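PDB 4BPS: FKBO from Streptomyces hygroscopicus, which hydrolyses chorismate to a dihydroxycyclohexadiene carboxylic acid and pyruvate, supplying a building block for the macrocyclic immunosuppressants FK506 and FK520. Local coordinates for residues A[134-144]-A[176-185]; A[156-167]-A[218-226]. One frame throughout, in Å; residues are numbered along the deposited sequence.

Interaction 1. Residues A[134-144]-A[176-185]; sequences LARTWNYVSGI and MPAATGIGAH. With 3EB (3-(2-carboxyethyl)benzoic acid), chain B.
N139 grips the carbonyl of T180 twice: its backbone N donates to T180 O at 2.8 Å, and its side-chain ND2 donates to the same oxygen at 3.0 Å, from the opposite face of the carbonyl plane. The side chain reaches back because CG stands beside its own backbone N (chi1 -51°). R136 meets T180 on the other side of the sheet; NH2 points at T180 OG1 in the guanidinium plane, 2.9 Å away and nearly straight (160°), and also donates to T137 O. Y140 CD1 packs against I182 CG2 at 3.4 Å. Strands 133-142 and 178-184 run parallel here, as the two strands of a beta-alpha-beta unit in this YjgF-type fold, with 178-184 at the sheet edge. I182 N to N139 O and V141 N to I182 O, at 3.0 and 2.8 Å, hold the regular part of the pairing. At the far end a type II turn from V141 to I144 brings G143 N to A184 O. G181 abuts the ligand 3-(2-carboxyethyl)benzoic acid, its N 3.4 Å from ring atom CAN; a side chain there would run into the ligand carboxylate carbon. Further out, Y119 OH bonds N139 OD1, while E340 is hydrogen-bonded to T180 OG1 through OE1 and to W138 NE1 through OE2. The W138 ring overlaps the R136 guanidinium only in part, W138 NE1 standing over its rim.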
loop_
_atom_site.group_PDB
_atom_site.type_symbol
_atom_site.label_atom_id
_atom_site.label_comp_id
_atom_site.label_asym_id
_atom_site.label_seq_id
_atom_site.Cartn_x
_atom_site.Cartn_y
_atom_site.Cartn_z
ATOM N N LEU A 134 7.570 7.953 -7.506
ATOM C CA LEU A 134 6.597 7.320 -6.627
ATOM C C LEU A 134 7.313 6.465 -5.581
ATOM O O LEU A 134 8.274 5.770 -5.893
ATOM C CB LEU A 134 5.626 6.439 -7.416
ATOM C CG LEU A 134 4.592 7.189 -8.235
ATOM C CD1 LEU A 134 3.909 6.205 -9.188
ATOM C CD2 LEU A 134 3.536 7.819 -7.321
ATOM N N ALA A 135 6.818 6.538 -4.351
ATOM C CA ALA A 135 7.443 5.892 -3.201
ATOM C C ALA A 135 6.629 4.748 -2.613
ATOM O O ALA A 135 7.196 3.864 -1.975
ATOM C CB ALA A 135 7.685 6.916 -2.095
ATOM N N ARG A 136 5.307 4.803 -2.765
ATOM C CA ARG A 136 4.441 3.802 -2.162
ATOM C C ARG A 136 3.068 3.977 -2.777
ATOM O O ARG A 136 2.622 5.126 -2.924
ATOM C CB ARG A 136 4.356 3.984 -0.639
ATOM C CG ARG A 136 4.454 2.724 0.171
ATOM C CD ARG A 136 3.320 1.722 -0.057
ATOM N NE ARG A 136 3.382 0.601 0.883
ATOM C CZ ARG A 136 2.500 -0.385 0.853
ATOM N NH1 ARG A 136 2.566 -1.370 1.736
ATOM N NH2 ARG A 136 1.567 -0.387 -0.076
ATOM N N THR A 137 2.389 2.899 -3.146
ATOM C CA THR A 137 1.015 2.976 -3.587
ATOM C C THR A 137 0.174 1.965 -2.816
ATOM O O THR A 137 0.673 0.930 -2.371
ATOM C CB THR A 137 0.866 2.685 -5.106
ATOM O OG1 THR A 137 1.279 1.343 -5.385
ATOM C CG2 THR A 137 1.651 3.674 -5.942
ATOM N N TRP A 138 -1.124 2.268 -2.695
ATOM C CA TRP A 138 -2.081 1.314 -2.136
ATOM C C TRP A 138 -3.312 1.322 -3.028
ATOM O O TRP A 138 -3.749 2.381 -3.486
ATOM C CB TRP A 138 -2.529 1.701 -0.738
ATOM C CG TRP A 138 -1.500 1.652 0.362
ATOM C CD1 TRP A 138 -1.367 0.673 1.302
ATOM C CD2 TRP A 138 -0.504 2.663 0.679
ATOM N NE1 TRP A 138 -0.368 1.010 2.192
ATOM C CE2 TRP A 138 0.185 2.211 1.827
ATOM C CE3 TRP A 138 -0.145 3.895 0.121
ATOM C CZ2 TRP A 138 1.209 2.952 2.436
ATOM C CZ3 TRP A 138 0.871 4.626 0.723
ATOM C CH2 TRP A 138 1.531 4.154 1.874
ATOM N N ASN A 139 -3.890 0.142 -3.205
ATOM C CA ASN A 139 -5.111 -0.047 -3.988
ATOM C C ASN A 139 -6.080 -0.867 -3.150
ATOM O O ASN A 139 -5.812 -2.031 -2.838
ATOM C CB ASN A 139 -4.820 -0.792 -5.301
ATOM C CG ASN A 139 -3.677 -0.170 -6.075
ATOM O OD1 ASN A 139 -3.874 0.808 -6.783
ATOM N ND2 ASN A 139 -2.463 -0.725 -5.921
ATOM N N TYR A 140 -7.193 -0.228 -2.788
ATOM C CA TYR A 140 -8.261 -0.868 -1.998
ATOM C C TYR A 140 -9.386 -1.142 -2.991
ATOM O O TYR A 140 -10.039 -0.205 -3.461
ATOM C CB TYR A 140 -8.699 0.037 -0.856
ATOM C CG TYR A 140 -7.550 0.375 0.092
ATOM C CD1 TYR A 140 -7.089 -0.575 1.000
ATOM C CD2 TYR A 140 -6.915 1.610 0.069
ATOM C CE1 TYR A 140 -6.058 -0.306 1.866
ATOM C CE2 TYR A 140 -5.873 1.902 0.936
ATOM C CZ TYR A 140 -5.446 0.942 1.840
ATOM O OH TYR A 140 -4.431 1.160 2.724
ATOM N N VAL A 141 -9.563 -2.423 -3.338
ATOM C CA VAL A 141 -10.331 -2.842 -4.513
ATOM C C VAL A 141 -11.593 -3.550 -4.050
ATOM O O VAL A 141 -11.531 -4.694 -3.607
ATOM C CB VAL A 141 -9.464 -3.763 -5.409
ATOM C CG1 VAL A 141 -10.255 -4.228 -6.648
ATOM C CG2 VAL A 141 -8.162 -3.067 -5.841
ATOM N N SER A 142 -12.741 -2.885 -4.166
ATOM C CA SER A 142 -14.000 -3.485 -3.782
ATOM C C SER A 142 -14.293 -4.764 -4.581
ATOM O O SER A 142 -14.288 -4.766 -5.811
ATOM C CB SER A 142 -15.113 -2.508 -4.030
ATOM O OG SER A 142 -16.360 -3.087 -3.709
ATOM N N GLY A 143 -14.546 -5.859 -3.881
ATOM C CA GLY A 143 -14.895 -7.101 -4.558
ATOM C C GLY A 143 -13.738 -7.658 -5.367
ATOM O O GLY A 143 -13.944 -8.137 -6.493
ATOM N N ILE A 144 -12.535 -7.639 -4.802
ATOM C CA ILE A 144 -11.337 -7.990 -5.547
ATOM C C ILE A 144 -11.390 -9.390 -6.182
ATOM O O ILE A 144 -10.790 -9.595 -7.242
ATOM C CB ILE A 144 -10.100 -7.820 -4.610
ATOM C CG1 ILE A 144 -8.775 -7.821 -5.382
ATOM C CG2 ILE A 144 -10.094 -8.856 -3.472
ATOM C CD1 ILE A 144 -7.608 -7.304 -4.524
HETATM N N MSE A 176 7.925 1.248 -10.472
HETATM C CA MSE A 176 6.799 1.219 -9.551
HETATM C C MSE A 176 7.274 0.755 -8.184
HETATM O O MSE A 176 7.958 -0.259 -8.056
HETATM C CB MSE A 176 5.662 0.333 -10.046
HETATM C CG MSE A 176 5.030 0.780 -11.384
HETATM SE SE MSE A 176 4.395 2.627 -11.413
HETATM C CE MSE A 176 2.928 2.419 -10.220
ATOM N N PRO A 177 6.864 1.467 -7.130
ATOM C CA PRO A 177 7.408 1.188 -5.795
ATOM C C PRO A 177 6.590 0.125 -5.065
ATOM O O PRO A 177 5.765 -0.590 -5.654
ATOM C CB PRO A 177 7.281 2.542 -5.082
ATOM C CG PRO A 177 6.023 3.107 -5.693
ATOM C CD PRO A 177 6.130 2.744 -7.160
ATOM N N ALA A 178 6.817 0.025 -3.761
ATOM C CA ALA A 178 6.056 -0.842 -2.895
ATOM C C ALA A 178 4.557 -0.582 -3.090
ATOM O O ALA A 178 4.132 0.570 -3.313
ATOM C CB ALA A 178 6.450 -0.576 -1.446
ATOM N N ALA A 179 3.777 -1.653 -2.975
ATOM C CA ALA A 179 2.342 -1.575 -3.229
ATOM C C ALA A 179 1.546 -2.510 -2.342
ATOM O O ALA A 179 2.086 -3.441 -1.717
ATOM C CB ALA A 179 2.044 -1.903 -4.715
ATOM N N THR A 180 0.249 -2.241 -2.311
ATOM C CA THR A 180 -0.773 -3.130 -1.771
ATOM C C THR A 180 -1.901 -3.214 -2.779
ATOM O O THR A 180 -2.285 -2.187 -3.347
ATOM C CB THR A 180 -1.306 -2.573 -0.462
ATOM O OG1 THR A 180 -0.233 -2.593 0.481
ATOM C CG2 THR A 180 -2.498 -3.353 0.083
ATOM N N GLY A 181 -2.422 -4.429 -2.997
ATOM C CA GLY A 181 -3.598 -4.671 -3.827
ATOM C C GLY A 181 -4.521 -5.564 -3.022
ATOM O O GLY A 181 -4.319 -6.779 -2.967
ATOM N N ILE A 182 -5.508 -4.973 -2.357
ATOM C CA ILE A 182 -6.235 -5.682 -1.314
ATOM C C ILE A 182 -7.721 -5.407 -1.473
ATOM O O ILE A 182 -8.098 -4.401 -2.083
ATOM C CB ILE A 182 -5.692 -5.226 0.083
ATOM C CG1 ILE A 182 -5.978 -6.263 1.152
ATOM C CG2 ILE A 182 -6.227 -3.827 0.469
ATOM C CD1 ILE A 182 -5.092 -7.479 1.022
ATOM N N GLY A 183 -8.570 -6.286 -0.938
ATOM C CA GLY A 183 -10.008 -6.125 -1.094
ATOM C C GLY A 183 -10.601 -5.044 -0.219
ATOM O O GLY A 183 -10.046 -4.623 0.801
ATOM N N ALA A 184 -11.776 -4.611 -0.647
ATOM C CA ALA A 184 -12.677 -3.823 0.181
ATOM C C ALA A 184 -14.085 -4.407 0.028
ATOM O O ALA A 184 -14.395 -5.078 -0.957
ATOM C CB ALA A 184 -12.642 -2.342 -0.237
ATOM N N HIS A 185 -14.956 -4.078 0.981
ATOM C CA HIS A 185 -16.299 -4.645 1.014
ATOM C C HIS A 185 -17.341 -3.746 0.331
ATOM O O HIS A 185 -18.525 -4.073 0.335
ATOM C CB HIS A 185 -16.732 -4.914 2.455
ATOM C CG HIS A 185 -15.814 -5.848 3.181
ATOM N ND1 HIS A 185 -15.941 -7.218 3.108
ATOM C CD2 HIS A 185 -14.719 -5.604 3.945
ATOM C CE1 HIS A 185 -14.972 -7.775 3.823
ATOM N NE2 HIS A 185 -14.214 -6.819 4.331
HETATM C C 3EB B . 1.554 -10.986 -4.573
HETATM O O 3EB B . 1.367 -10.999 -5.795
HETATM C CA 3EB B . 0.418 -10.881 -3.594
HETATM O OAB 3EB B . -1.498 -5.782 -7.146
HETATM O OAD 3EB B . -0.697 -4.027 -6.051
HETATM C CAE 3EB B . 0.765 -7.883 -3.175
HETATM C CAF 3EB B . 1.128 -6.543 -3.218
HETATM C CAG 3EB B . -0.164 -8.395 -4.082
HETATM C CAH 3EB B . 0.564 -5.693 -4.153
HETATM C CAL 3EB B . -0.909 -5.294 -6.160
HETATM C CAM 3EB B . -0.708 -7.528 -5.031
HETATM C CAN 3EB B . -0.340 -6.184 -5.089
HETATM O OXT 3EB B . 2.727 -11.120 -4.053
HETATM C C2 3EB B . -0.634 -9.840 -4.032
HETATM O O HOH W 1 3.590 0.731 -6.814
HETATM O O HOH W 2 -13.064 -7.639 -1.950
#

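Interaction 2. Residues A[156-167]-A[218-226]; sequences RDFCVGRAQALD and TYGPRPPVF. With 3EB (3-(2-carboxyethyl)benzoic acid), chain B.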
loop_
_atom_site.group_PDB
_atom_site.type_symbol
_atom_site.label_atom_id
_atom_site.label_comp_id
_atom_site.label_asym_id
_atom_site.label_seq_id
_atom_site.Cartn_x
_atom_site.Cartn_y
_atom_site.Cartn_z
ATOM N N ARG A 156 -8.034 -8.899 -11.783
ATOM C CA ARG A 156 -7.421 -8.983 -13.104
ATOM C C ARG A 156 -7.801 -7.764 -13.952
ATOM O O ARG A 156 -6.961 -7.215 -14.678
ATOM C CB ARG A 156 -7.802 -10.281 -13.792
ATOM C CG ARG A 156 -7.285 -11.492 -13.048
ATOM C CD ARG A 156 -7.917 -12.785 -13.558
ATOM N NE ARG A 156 -7.557 -13.907 -12.686
ATOM C CZ ARG A 156 -6.576 -14.767 -12.932
ATOM N NH1 ARG A 156 -5.868 -14.692 -14.059
ATOM N NH2 ARG A 156 -6.312 -15.737 -12.065
ATOM N N ASP A 157 -9.052 -7.332 -13.848
ATOM C CA ASP A 157 -9.556 -6.135 -14.533
ATOM C C ASP A 157 -8.777 -4.897 -14.057
ATOM O O ASP A 157 -8.295 -4.080 -14.857
ATOM C CB ASP A 157 -11.044 -6.064 -14.168
ATOM C CG ASP A 157 -11.847 -4.994 -14.897
ATOM O OD1 ASP A 157 -11.502 -4.573 -16.025
ATOM O OD2 ASP A 157 -12.887 -4.639 -14.309
ATOM N N PHE A 158 -8.605 -4.783 -12.736
ATOM C CA PHE A 158 -7.771 -3.735 -12.150
ATOM C C PHE A 158 -6.333 -3.798 -12.697
ATOM O O PHE A 158 -5.759 -2.768 -13.057
ATOM C CB PHE A 158 -7.800 -3.889 -10.616
ATOM C CG PHE A 158 -6.641 -3.225 -9.926
ATOM C CD1 PHE A 158 -6.589 -1.836 -9.784
ATOM C CD2 PHE A 158 -5.579 -3.974 -9.448
ATOM C CE1 PHE A 158 -5.498 -1.216 -9.195
ATOM C CE2 PHE A 158 -4.493 -3.352 -8.840
ATOM C CZ PHE A 158 -4.452 -1.976 -8.730
ATOM N N CYS A 159 -5.743 -4.996 -12.747
ATOM C CA CYS A 159 -4.380 -5.109 -13.252
ATOM C C CYS A 159 -4.274 -4.663 -14.706
ATOM O O CYS A 159 -3.256 -4.076 -15.090
ATOM C CB CYS A 159 -3.854 -6.545 -13.113
ATOM S SG CYS A 159 -3.325 -6.992 -11.420
ATOM N N VAL A 160 -5.275 -4.993 -15.539
ATOM C CA VAL A 160 -5.280 -4.527 -16.924
ATOM C C VAL A 160 -5.210 -2.992 -16.945
ATOM O O VAL A 160 -4.410 -2.401 -17.685
ATOM C CB VAL A 160 -6.537 -5.021 -17.679
ATOM C CG1 VAL A 160 -6.691 -4.308 -19.019
ATOM C CG2 VAL A 160 -6.474 -6.539 -17.884
ATOM N N GLY A 161 -6.065 -2.338 -16.163
ATOM C CA GLY A 161 -6.078 -0.888 -16.155
ATOM C C GLY A 161 -4.786 -0.245 -15.675
ATOM O O GLY A 161 -4.293 0.722 -16.261
ATOM N N ARG A 162 -4.231 -0.776 -14.589
ATOM C CA ARG A 162 -2.962 -0.253 -14.107
ATOM C C ARG A 162 -1.872 -0.397 -15.172
ATOM O O ARG A 162 -1.142 0.541 -15.457
ATOM C CB ARG A 162 -2.593 -0.946 -12.800
ATOM C CG ARG A 162 -1.206 -0.587 -12.297
ATOM C CD ARG A 162 -0.932 -1.095 -10.870
ATOM N NE ARG A 162 -1.028 -2.564 -10.787
ATOM C CZ ARG A 162 -0.981 -3.250 -9.647
ATOM N NH1 ARG A 162 -0.818 -2.624 -8.466
ATOM N NH2 ARG A 162 -1.115 -4.575 -9.676
ATOM N N ALA A 163 -1.787 -1.580 -15.778
ATOM C CA ALA A 163 -0.777 -1.842 -16.792
ATOM C C ALA A 163 -0.961 -0.892 -17.976
ATOM O O ALA A 163 0.028 -0.387 -18.533
ATOM C CB ALA A 163 -0.828 -3.304 -17.238
ATOM N N GLN A 164 -2.204 -0.676 -18.391
ATOM C CA GLN A 164 -2.481 0.233 -19.505
ATOM C C GLN A 164 -2.002 1.648 -19.196
ATOM O O GLN A 164 -1.441 2.321 -20.076
ATOM C CB GLN A 164 -3.973 0.223 -19.853
ATOM C CG GLN A 164 -4.335 1.069 -21.063
ATOM C CD GLN A 164 -5.814 1.047 -21.324
ATOM O OE1 GLN A 164 -6.413 -0.030 -21.376
ATOM N NE2 GLN A 164 -6.422 2.226 -21.495
ATOM N N ALA A 165 -2.214 2.106 -17.965
ATOM C CA ALA A 165 -1.767 3.443 -17.587
ATOM C C ALA A 165 -0.240 3.565 -17.672
ATOM O O ALA A 165 0.261 4.620 -18.054
ATOM C CB ALA A 165 -2.242 3.821 -16.207
ATOM N N LEU A 166 0.499 2.518 -17.302
ATOM C CA LEU A 166 1.946 2.631 -17.425
ATOM C C LEU A 166 2.326 2.841 -18.887
ATOM O O LEU A 166 3.182 3.669 -19.202
ATOM C CB LEU A 166 2.693 1.416 -16.864
ATOM C CG LEU A 166 3.020 1.424 -15.361
ATOM C CD1 LEU A 166 1.815 1.158 -14.477
ATOM C CD2 LEU A 166 4.111 0.393 -15.068
ATOM N N ASP A 167 1.695 2.105 -19.793
ATOM C CA ASP A 167 1.989 2.322 -21.209
ATOM C C ASP A 167 1.590 3.716 -21.682
ATOM O O ASP A 167 2.298 4.334 -22.470
ATOM C CB ASP A 167 1.260 1.284 -22.057
ATOM C CG ASP A 167 1.775 -0.114 -21.830
ATOM O OD1 ASP A 167 2.926 -0.262 -21.353
ATOM O OD2 ASP A 167 1.024 -1.070 -22.123
ATOM N N THR A 218 -0.964 -17.181 -16.326
ATOM C CA THR A 218 -1.984 -17.717 -15.440
ATOM C C THR A 218 -2.676 -16.614 -14.640
ATOM O O THR A 218 -3.860 -16.714 -14.362
ATOM C CB THR A 218 -1.345 -18.690 -14.430
ATOM O OG1 THR A 218 -0.380 -19.522 -15.081
ATOM C CG2 THR A 218 -2.417 -19.523 -13.764
ATOM N N TYR A 219 -1.908 -15.592 -14.252
ATOM C CA TYR A 219 -2.391 -14.512 -13.386
ATOM C C TYR A 219 -2.898 -13.296 -14.182
ATOM O O TYR A 219 -3.168 -12.239 -13.597
ATOM C CB TYR A 219 -1.266 -14.080 -12.437
ATOM C CG TYR A 219 -0.700 -15.243 -11.641
ATOM C CD1 TYR A 219 -1.430 -15.860 -10.642
ATOM C CD2 TYR A 219 0.568 -15.737 -11.903
ATOM C CE1 TYR A 219 -0.918 -16.917 -9.917
ATOM C CE2 TYR A 219 1.090 -16.806 -11.192
ATOM C CZ TYR A 219 0.360 -17.373 -10.188
ATOM O OH TYR A 219 0.865 -18.413 -9.463
ATOM N N GLY A 220 -3.040 -13.461 -15.499
ATOM C CA GLY A 220 -3.278 -12.362 -16.426
ATOM C C GLY A 220 -4.745 -12.063 -16.671
ATOM O O GLY A 220 -5.625 -12.443 -15.906
ATOM N N PRO A 221 -5.039 -11.376 -17.777
ATOM C CA PRO A 221 -4.209 -11.204 -18.970
ATOM C C PRO A 221 -3.087 -10.174 -18.861
ATOM O O PRO A 221 -2.237 -10.169 -19.744
ATOM C CB PRO A 221 -5.221 -10.779 -20.033
ATOM C CG PRO A 221 -6.245 -10.087 -19.287
ATOM C CD PRO A 221 -6.403 -10.862 -17.997
ATOM N N ARG A 222 -3.065 -9.333 -17.837
ATOM C CA ARG A 222 -1.916 -8.445 -17.632
ATOM C C ARG A 222 -1.395 -8.670 -16.222
ATOM O O ARG A 222 -2.164 -8.727 -15.262
ATOM C CB ARG A 222 -2.273 -6.958 -17.814
ATOM C CG ARG A 222 -2.740 -6.550 -19.215
ATOM C CD ARG A 222 -1.653 -6.492 -20.322
ATOM N NE ARG A 222 -0.407 -5.747 -20.044
ATOM C CZ ARG A 222 -0.132 -4.475 -20.383
ATOM N NH1 ARG A 222 -1.017 -3.678 -20.973
ATOM N NH2 ARG A 222 1.068 -3.969 -20.085
ATOM N N PRO A 223 -0.073 -8.780 -16.071
ATOM C CA PRO A 223 0.467 -9.059 -14.733
ATOM C C PRO A 223 0.346 -7.862 -13.815
ATOM O O PRO A 223 0.237 -6.702 -14.256
ATOM C CB PRO A 223 1.946 -9.367 -15.006
ATOM C CG PRO A 223 2.240 -8.634 -16.240
ATOM C CD PRO A 223 0.987 -8.695 -17.081
ATOM N N PRO A 224 0.383 -8.131 -12.510
ATOM C CA PRO A 224 0.575 -7.036 -11.556
ATOM C C PRO A 224 1.925 -6.381 -11.762
ATOM O O PRO A 224 2.792 -6.936 -12.452
ATOM C CB PRO A 224 0.494 -7.720 -10.180
ATOM C CG PRO A 224 0.407 -9.165 -10.431
ATOM C CD PRO A 224 0.482 -9.454 -11.885
ATOM N N VAL A 225 2.104 -5.190 -11.192
ATOM C CA VAL A 225 3.395 -4.512 -11.236
ATOM C C VAL A 225 3.576 -3.768 -9.938
ATOM O O VAL A 225 2.686 -3.031 -9.521
ATOM C CB VAL A 225 3.499 -3.575 -12.460
ATOM C CG1 VAL A 225 2.341 -2.550 -12.517
ATOM C CG2 VAL A 225 4.832 -2.864 -12.496
ATOM N N PHE A 226 4.708 -4.014 -9.284
ATOM C CA PHE A 226 5.060 -3.388 -8.001
ATOM C C PHE A 226 6.383 -3.954 -7.508
ATOM O O PHE A 226 6.719 -5.109 -7.805
ATOM C CB PHE A 226 3.975 -3.559 -6.901
ATOM C CG PHE A 226 3.625 -4.988 -6.573
ATOM C CD1 PHE A 226 2.614 -5.663 -7.254
ATOM C CD2 PHE A 226 4.289 -5.658 -5.561
ATOM C CE1 PHE A 226 2.290 -6.959 -6.942
ATOM C CE2 PHE A 226 3.971 -6.963 -5.245
ATOM C CZ PHE A 226 2.985 -7.621 -5.946
HETATM C C 3EB B . 1.554 -10.986 -4.573
HETATM O O 3EB B . 1.367 -10.999 -5.795
HETATM C CA 3EB B . 0.418 -10.881 -3.594
HETATM O OAB 3EB B . -1.498 -5.782 -7.146
HETATM O OAD 3EB B . -0.697 -4.027 -6.051
HETATM C CAE 3EB B . 0.765 -7.883 -3.175
HETATM C CAF 3EB B . 1.128 -6.543 -3.218
HETATM C CAG 3EB B . -0.164 -8.395 -4.082
HETATM C CAH 3EB B . 0.564 -5.693 -4.153
HETATM C CAL 3EB B . -0.909 -5.294 -6.160
HETATM C CAM 3EB B . -0.708 -7.528 -5.031
HETATM C CAN 3EB B . -0.340 -6.184 -5.089
HETATM O OXT 3EB B . 2.727 -11.120 -4.053
HETATM C C2 3EB B . -0.634 -9.840 -4.032
HETATM O O HOH W 3 -4.981 -9.055 -15.697
HETATM O O HOH W 4 -1.067 -4.329 -13.200
#
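A cis peptide bond precedes P221 in the irregular, proline-rich run 218-226, which lies against helix 154-169, the crossover helix of a beta-alpha-beta unit; P221 CG meets V160 CG2 at 3.8 Å. On the helix, R156, extended from CG to NE, offers one nitrogen to two carbonyls that precede P221: NH1 donates to T218 O at 2.9 Å, almost straight (172°), and to G220 O at a similar length, both oxygens near the guanidinium plane. E153 forms a salt bridge with NE. With an alanine in place of R156, the T218 and G220 carbonyls would probably lose their shared donor and E153 its charged mate. At the backbone of the same residue, water 3 donates to R156 O and accepts from R222 N. In one of its two conformers R222, bent at chi2 and chi3, sets its guanidinium over A163 CB, 3.4 Å from the plane, and makes a long salt bridge to D167 near the surface; this placement is therefore tentative.

Toward the interior the contact becomes part of the ligand pocket. The guanidinium of R162 is sandwiched between V225 O over one face and the ring of F158 over the other, which should fix its rotation. Water 4 accepts from R162 NE and donates to C159 O and P223 O, tying helix, side chain and loop together. F226 lays one ring face over the benzoate ring of the ligand. Held between V225 O and F158, R162 meets the ligand carboxylate end-on through two bonds, NH1 to OAD at 2.8 Å (177°) and NH2 to OAB at 2.8 Å.

From the N terminus, strand 133-142 comes first, then helix 154-169, then strand 178-184, and later the loop carrying 218-226. Interaction 1 closes the loop that runs from the first strand through the helix to the second; interaction 2 starts on that helix and reaches forward past strand 178-184, so the two contacts cross along the chain. One joins neighbouring strands of the six-stranded sheet, the other binds the helix covering it to the connection leading into strand 229-232. They touch directly: N139 CG lies 3.3 Å from F158 CZ, and A179 CB 3.4 Å from F226 CB. Both border the ligand, which is also hydrogen-bonded to Y155, Y215 and R228.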